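Spherulin-3A (Physarum polycephalum, PDB 1HDF) serves as a calcium-loaded structural protein of the cytoplasm, built on the single-domain beta/gamma-crystallin fold of paired Greek keys. Local coordinates at residues 20-24 and 78-82; 31-37 and 91-96. All blocks are in the same frame, centred on the assembly; numbering follows the deposited sequence.

Contact 1 (20-24 and 78-82); sequences HVNFQ and QVTDL
N22 and T80 bring the two segments within 4.5 Å of each other, CA to CA, and one backbone hydrogen bond ties them: N22 N reaches T80 O at 2.8 Å, in the carbonyl plane and on a lone pair. In this beta/gamma-crystallin domain the bond joins the loop between strands 15-18 and 27-30 of the first Greek key to the end of strand 77-79 in the second. The same carbonyl oxygen also meets V21, whose CB lies 3.0 Å from T80 O. V21 runs alongside D81, the two side chains pointing the same way, and its CG1 packs 3.6 Å from D81 CG; the carboxylate itself is held elsewhere, D81 OD1 being hydrogen-bonded to the hydroxyl of T83 (OG1). The F23 ring reaches residues 78-80 with its far end. CZ is the leading atom, 3.5 Å from T80 CG2, the methyl that lies anti to the threonine carbonyl carbon and is thereby set beside the ring. The side chain of Q78 crosses the ring at about a right angle and touches it through its aliphatic CB, and K51 on the neighbouring strand 49-52 makes a cation-pi contact with the ring. A serine in place of F23 would probably open a gap beside T80 CG2 and deprive K51 of its aromatic partner. At the strand side of the ring, F23 CZ lies 3.9 Å from Q78 CB.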
loop_
_atom_site.group_PDB
_atom_site.type_symbol
_atom_site.label_atom_id
_atom_site.label_comp_id
_atom_site.label_asym_id
_atom_site.label_seq_id
_atom_site.Cartn_x
_atom_site.Cartn_y
_atom_site.Cartn_z
ATOM N N HIS A 20 -3.226 28.154 6.857
ATOM C CA HIS A 20 -3.969 29.126 7.654
ATOM C C HIS A 20 -5.407 28.682 7.827
ATOM O O HIS A 20 -5.876 27.776 7.133
ATOM C CB HIS A 20 -3.922 30.509 7.002
ATOM C CG HIS A 20 -2.544 31.085 6.927
ATOM N ND1 HIS A 20 -2.242 32.201 6.178
ATOM C CD2 HIS A 20 -1.378 30.682 7.486
ATOM C CE1 HIS A 20 -0.949 32.458 6.274
ATOM N NE2 HIS A 20 -0.402 31.550 7.064
ATOM N N VAL A 21 -6.108 29.313 8.760
ATOM C CA VAL A 21 -7.499 28.967 8.994
ATOM C C VAL A 21 -8.322 29.373 7.776
ATOM O O VAL A 21 -7.824 30.046 6.873
ATOM C CB VAL A 21 -8.044 29.676 10.245
ATOM C CG1 VAL A 21 -7.354 29.140 11.480
ATOM C CG2 VAL A 21 -7.820 31.168 10.122
ATOM N N ASN A 22 -9.576 28.940 7.751
ATOM C CA ASN A 22 -10.484 29.249 6.658
ATOM C C ASN A 22 -9.962 28.816 5.294
ATOM O O ASN A 22 -10.281 29.426 4.274
ATOM C CB ASN A 22 -10.811 30.745 6.657
ATOM C CG ASN A 22 -11.258 31.235 8.024
ATOM O OD1 ASN A 22 -12.087 30.598 8.691
ATOM N ND2 ASN A 22 -10.705 32.367 8.454
ATOM N N PHE A 23 -9.150 27.766 5.285
ATOM C CA PHE A 23 -8.622 27.199 4.048
ATOM C C PHE A 23 -7.757 28.147 3.226
ATOM O O PHE A 23 -7.803 28.128 1.997
ATOM C CB PHE A 23 -9.797 26.697 3.201
ATOM C CG PHE A 23 -10.948 26.163 4.023
ATOM C CD1 PHE A 23 -10.756 25.120 4.928
ATOM C CD2 PHE A 23 -12.213 26.731 3.923
ATOM C CE1 PHE A 23 -11.805 24.654 5.725
ATOM C CE2 PHE A 23 -13.271 26.271 4.718
ATOM C CZ PHE A 23 -13.063 25.231 5.621
ATOM N N GLN A 24 -6.960 28.961 3.907
ATOM C CA GLN A 24 -6.081 29.921 3.246
ATOM C C GLN A 24 -4.605 29.554 3.424
ATOM O O GLN A 24 -4.261 28.711 4.248
ATOM C CB GLN A 24 -6.309 31.317 3.827
ATOM C CG GLN A 24 -7.732 31.819 3.716
ATOM C CD GLN A 24 -8.098 32.197 2.295
ATOM O OE1 GLN A 24 -7.442 33.036 1.678
ATOM N NE2 GLN A 24 -9.148 31.583 1.768
ATOM N N GLN A 78 -15.082 19.478 7.160
ATOM C CA GLN A 78 -14.030 20.481 7.197
ATOM C C GLN A 78 -14.029 21.230 8.507
ATOM O O GLN A 78 -15.075 21.415 9.131
ATOM C CB GLN A 78 -14.193 21.485 6.068
ATOM C CG GLN A 78 -15.608 21.667 5.619
ATOM C CD GLN A 78 -15.793 21.115 4.242
ATOM O OE1 GLN A 78 -15.090 21.523 3.313
ATOM N NE2 GLN A 78 -16.726 20.174 4.088
ATOM N N VAL A 79 -12.844 21.654 8.919
ATOM C CA VAL A 79 -12.682 22.419 10.146
ATOM C C VAL A 79 -11.918 23.676 9.735
ATOM O O VAL A 79 -10.786 23.593 9.247
ATOM C CB VAL A 79 -11.906 21.604 11.209
ATOM C CG1 VAL A 79 -10.778 20.830 10.553
ATOM C CG2 VAL A 79 -11.362 22.531 12.291
ATOM N N THR A 80 -12.557 24.833 9.904
ATOM C CA THR A 80 -11.951 26.107 9.507
ATOM C C THR A 80 -10.843 26.568 10.436
ATOM O O THR A 80 -10.002 27.373 10.051
ATOM C CB THR A 80 -12.992 27.241 9.430
ATOM O OG1 THR A 80 -13.474 27.528 10.747
ATOM C CG2 THR A 80 -14.153 26.848 8.544
ATOM N N ASP A 81 -10.851 26.062 11.660
ATOM C CA ASP A 81 -9.835 26.430 12.636
ATOM C C ASP A 81 -9.573 25.237 13.557
ATOM O O ASP A 81 -10.425 24.867 14.366
ATOM C CB ASP A 81 -10.317 27.628 13.447
ATOM C CG ASP A 81 -9.247 28.187 14.351
ATOM O OD1 ASP A 81 -8.405 27.406 14.839
ATOM O OD2 ASP A 81 -9.256 29.411 14.588
ATOM N N LEU A 82 -8.392 24.642 13.431
ATOM C CA LEU A 82 -8.031 23.480 14.237
ATOM C C LEU A 82 -7.843 23.752 15.730
ATOM O O LEU A 82 -7.683 22.816 16.513
ATOM C CB LEU A 82 -6.766 22.820 13.670
ATOM C CG LEU A 82 -6.979 21.919 12.449
ATOM C CD1 LEU A 82 -5.647 21.471 11.874
ATOM C CD2 LEU A 82 -7.799 20.715 12.863
#

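Contact 2 (31-37 and 91-96); sequences TGNVYDF and ISSMIV. With CA (calcium ion), chain D.
F37 turns its ring in under the backbone of residues 91-94, where strand 33-34, outermost of its sheet within this chain, pairs antiparallel with strand 93-98 in the beta/gamma-crystallin sandwich. With CG anti to its own carbonyl carbon (chi1 -84°), the ring slides beneath S93, whose N sits over one face, offset toward the rim. The leading end of the ring meets two apolar side chains at a slant: F37 CE2 approaches I91 CG2 at 3.5 Å, while F37 CZ lies 3.7 Å from CB of the selenomethionine M94. From strand 15-18 of the other sheet, L17 closes on both F37 and M94. The backbone fixes the root of the ring, since F37 N donates to S92 O at 2.9 Å from well above the carbonyl plane. Next along, V34 and M94 form a hydrogen-bonded pair, the bond from V34 N to M94 O being almost straight (177°). S92 OG binds calcium at 2.4 Å, in a site completed by D45, K62, A90 and waters, and is also hydrogen-bonded to N44 ND2. At the far end N33 lies aslant I95, N33 OD1 3.3 Å from I95 CG2, and A97 of the second subunit packs on N33. N33 OD1 accepts a hydrogen bond from V96 N at 3.0 Å, in the amide plane, and a water lies 2.7 Å from both N33 OD1 and V96 O.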
loop_
_atom_site.group_PDB
_atom_site.type_symbol
_atom_site.label_atom_id
_atom_site.label_comp_id
_atom_site.label_asym_id
_atom_site.label_seq_id
_atom_site.Cartn_x
_atom_site.Cartn_y
_atom_site.Cartn_z
ATOM N N THR A 31 -3.108 11.787 0.225
ATOM C CA THR A 31 -3.848 10.549 0.019
ATOM C C THR A 31 -3.003 9.514 0.756
ATOM O O THR A 31 -1.835 9.763 1.052
ATOM C CB THR A 31 -3.931 10.144 -1.461
ATOM O OG1 THR A 31 -2.623 9.808 -1.924
ATOM C CG2 THR A 31 -4.498 11.281 -2.308
ATOM N N GLY A 32 -3.583 8.359 1.051
ATOM C CA GLY A 32 -2.832 7.346 1.763
ATOM C C GLY A 32 -2.450 7.880 3.130
ATOM O O GLY A 32 -3.121 8.769 3.657
ATOM N N ASN A 33 -1.369 7.358 3.701
ATOM C CA ASN A 33 -0.931 7.794 5.019
ATOM C C ASN A 33 0.421 8.497 4.991
ATOM O O ASN A 33 1.238 8.271 4.107
ATOM C CB ASN A 33 -0.843 6.595 5.964
ATOM C CG ASN A 33 -2.077 5.722 5.912
ATOM O OD1 ASN A 33 -3.191 6.215 5.750
ATOM N ND2 ASN A 33 -1.885 4.415 6.062
ATOM N N VAL A 34 0.641 9.356 5.972
ATOM C CA VAL A 34 1.900 10.078 6.092
ATOM C C VAL A 34 2.284 9.967 7.559
ATOM O O VAL A 34 1.695 10.645 8.401
ATOM C CB VAL A 34 1.734 11.565 5.703
ATOM C CG1 VAL A 34 3.057 12.319 5.906
ATOM C CG2 VAL A 34 1.273 11.668 4.250
ATOM N N TYR A 35 3.259 9.108 7.863
ATOM C CA TYR A 35 3.676 8.888 9.253
ATOM C C TYR A 35 4.582 9.951 9.842
ATOM O O TYR A 35 4.885 9.917 11.035
ATOM C CB TYR A 35 4.323 7.507 9.412
ATOM C CG TYR A 35 5.613 7.319 8.646
ATOM C CD1 TYR A 35 6.822 7.814 9.136
ATOM C CD2 TYR A 35 5.622 6.651 7.424
ATOM C CE1 TYR A 35 8.017 7.643 8.421
ATOM C CE2 TYR A 35 6.803 6.478 6.700
ATOM C CZ TYR A 35 7.994 6.971 7.199
ATOM O OH TYR A 35 9.154 6.783 6.479
ATOM N N ASP A 36 5.013 10.898 9.016
ATOM C CA ASP A 36 5.864 11.985 9.502
ATOM C C ASP A 36 5.798 13.191 8.571
ATOM O O ASP A 36 6.422 13.211 7.512
ATOM C CB ASP A 36 7.318 11.531 9.643
ATOM C CG ASP A 36 8.135 12.469 10.521
ATOM O OD1 ASP A 36 7.709 13.627 10.738
ATOM O OD2 ASP A 36 9.214 12.054 10.994
ATOM N N PHE A 37 5.029 14.192 8.982
ATOM C CA PHE A 37 4.859 15.420 8.216
ATOM C C PHE A 37 6.198 16.118 7.980
ATOM O O PHE A 37 6.290 17.070 7.202
ATOM C CB PHE A 37 3.896 16.351 8.953
ATOM C CG PHE A 37 2.449 16.056 8.692
ATOM C CD1 PHE A 37 2.024 14.764 8.409
ATOM C CD2 PHE A 37 1.508 17.076 8.722
ATOM C CE1 PHE A 37 0.678 14.491 8.152
ATOM C CE2 PHE A 37 0.162 16.815 8.469
ATOM C CZ PHE A 37 -0.251 15.518 8.181
ATOM N N ILE A 91 -0.144 19.108 14.071
ATOM C CA ILE A 91 -0.261 17.802 13.433
ATOM C C ILE A 91 1.079 17.372 12.862
ATOM O O ILE A 91 1.767 18.158 12.204
ATOM C CB ILE A 91 -1.323 17.828 12.316
ATOM C CG1 ILE A 91 -2.689 18.172 12.924
ATOM C CG2 ILE A 91 -1.391 16.471 11.622
ATOM C CD1 ILE A 91 -3.786 18.341 11.907
ATOM N N SER A 92 1.457 16.125 13.120
ATOM C CA SER A 92 2.734 15.621 12.642
ATOM C C SER A 92 2.649 14.294 11.896
ATOM O O SER A 92 3.664 13.761 11.458
ATOM C CB SER A 92 3.709 15.506 13.811
ATOM O OG SER A 92 3.890 16.766 14.446
ATOM N N SER A 93 1.437 13.760 11.766
ATOM C CA SER A 93 1.205 12.515 11.035
ATOM C C SER A 93 -0.294 12.407 10.761
ATOM O O SER A 93 -1.101 13.072 11.409
ATOM C CB SER A 93 1.712 11.285 11.816
ATOM O OG SER A 93 1.034 11.091 13.041
HETATM N N MSE A 94 -0.668 11.579 9.798
HETATM C CA MSE A 94 -2.067 11.450 9.463
HETATM C C MSE A 94 -2.342 10.184 8.669
HETATM O O MSE A 94 -1.496 9.729 7.906
HETATM C CB MSE A 94 -2.506 12.688 8.666
HETATM C CG MSE A 94 -3.937 12.659 8.155
HETATM SE SE MSE A 94 -4.513 14.347 7.371
HETATM C CE MSE A 94 -3.691 14.161 5.641
ATOM N N ILE A 95 -3.526 9.616 8.883
ATOM C CA ILE A 95 -3.979 8.415 8.185
ATOM C C ILE A 95 -5.220 8.778 7.373
ATOM O O ILE A 95 -6.169 9.374 7.898
ATOM C CB ILE A 95 -4.364 7.278 9.175
ATOM C CG1 ILE A 95 -3.106 6.684 9.812
ATOM C CG2 ILE A 95 -5.127 6.189 8.443
ATOM C CD1 ILE A 95 -3.381 5.636 10.866
ATOM N N VAL A 96 -5.204 8.441 6.090
ATOM C CA VAL A 96 -6.342 8.712 5.220
ATOM C C VAL A 96 -6.872 7.357 4.778
ATOM O O VAL A 96 -6.173 6.603 4.099
ATOM C CB VAL A 96 -5.932 9.525 3.971
ATOM C CG1 VAL A 96 -7.150 9.767 3.097
ATOM C CG2 VAL A 96 -5.300 10.854 4.387
HETATM CA CA CA D . 3.500 18.031 16.413
HETATM O O HOH W 1 -4.930 4.324 4.770
HETATM O O HOH W 2 5.088 16.598 18.119
HETATM O O HOH W 3 6.120 18.289 16.530
HETATM O O HOH W 4 3.144 19.524 18.730
#

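Contact 1 is a surface contact and contact 2 a largely buried one, their centres about 18 Å apart on opposite sides of the chain's centre. Both join the first Greek key to the second, and their segments alternate along the chain, but they serve different sheets: 78-82 leaves the outermost strand of one within this chain, whereas 91-96 enters an inner strand of the other. Contact 1 has one backbone bond across it, with a phenylalanine ring and small side chains packed round it, and no other chain of the assembly touches it. Contact 2 has paired strands, an aromatic core, a calcium ligand and neighbours from two other subunits. The two meet directly where L82 CD1 packs 3.6 Å from I91 CD1.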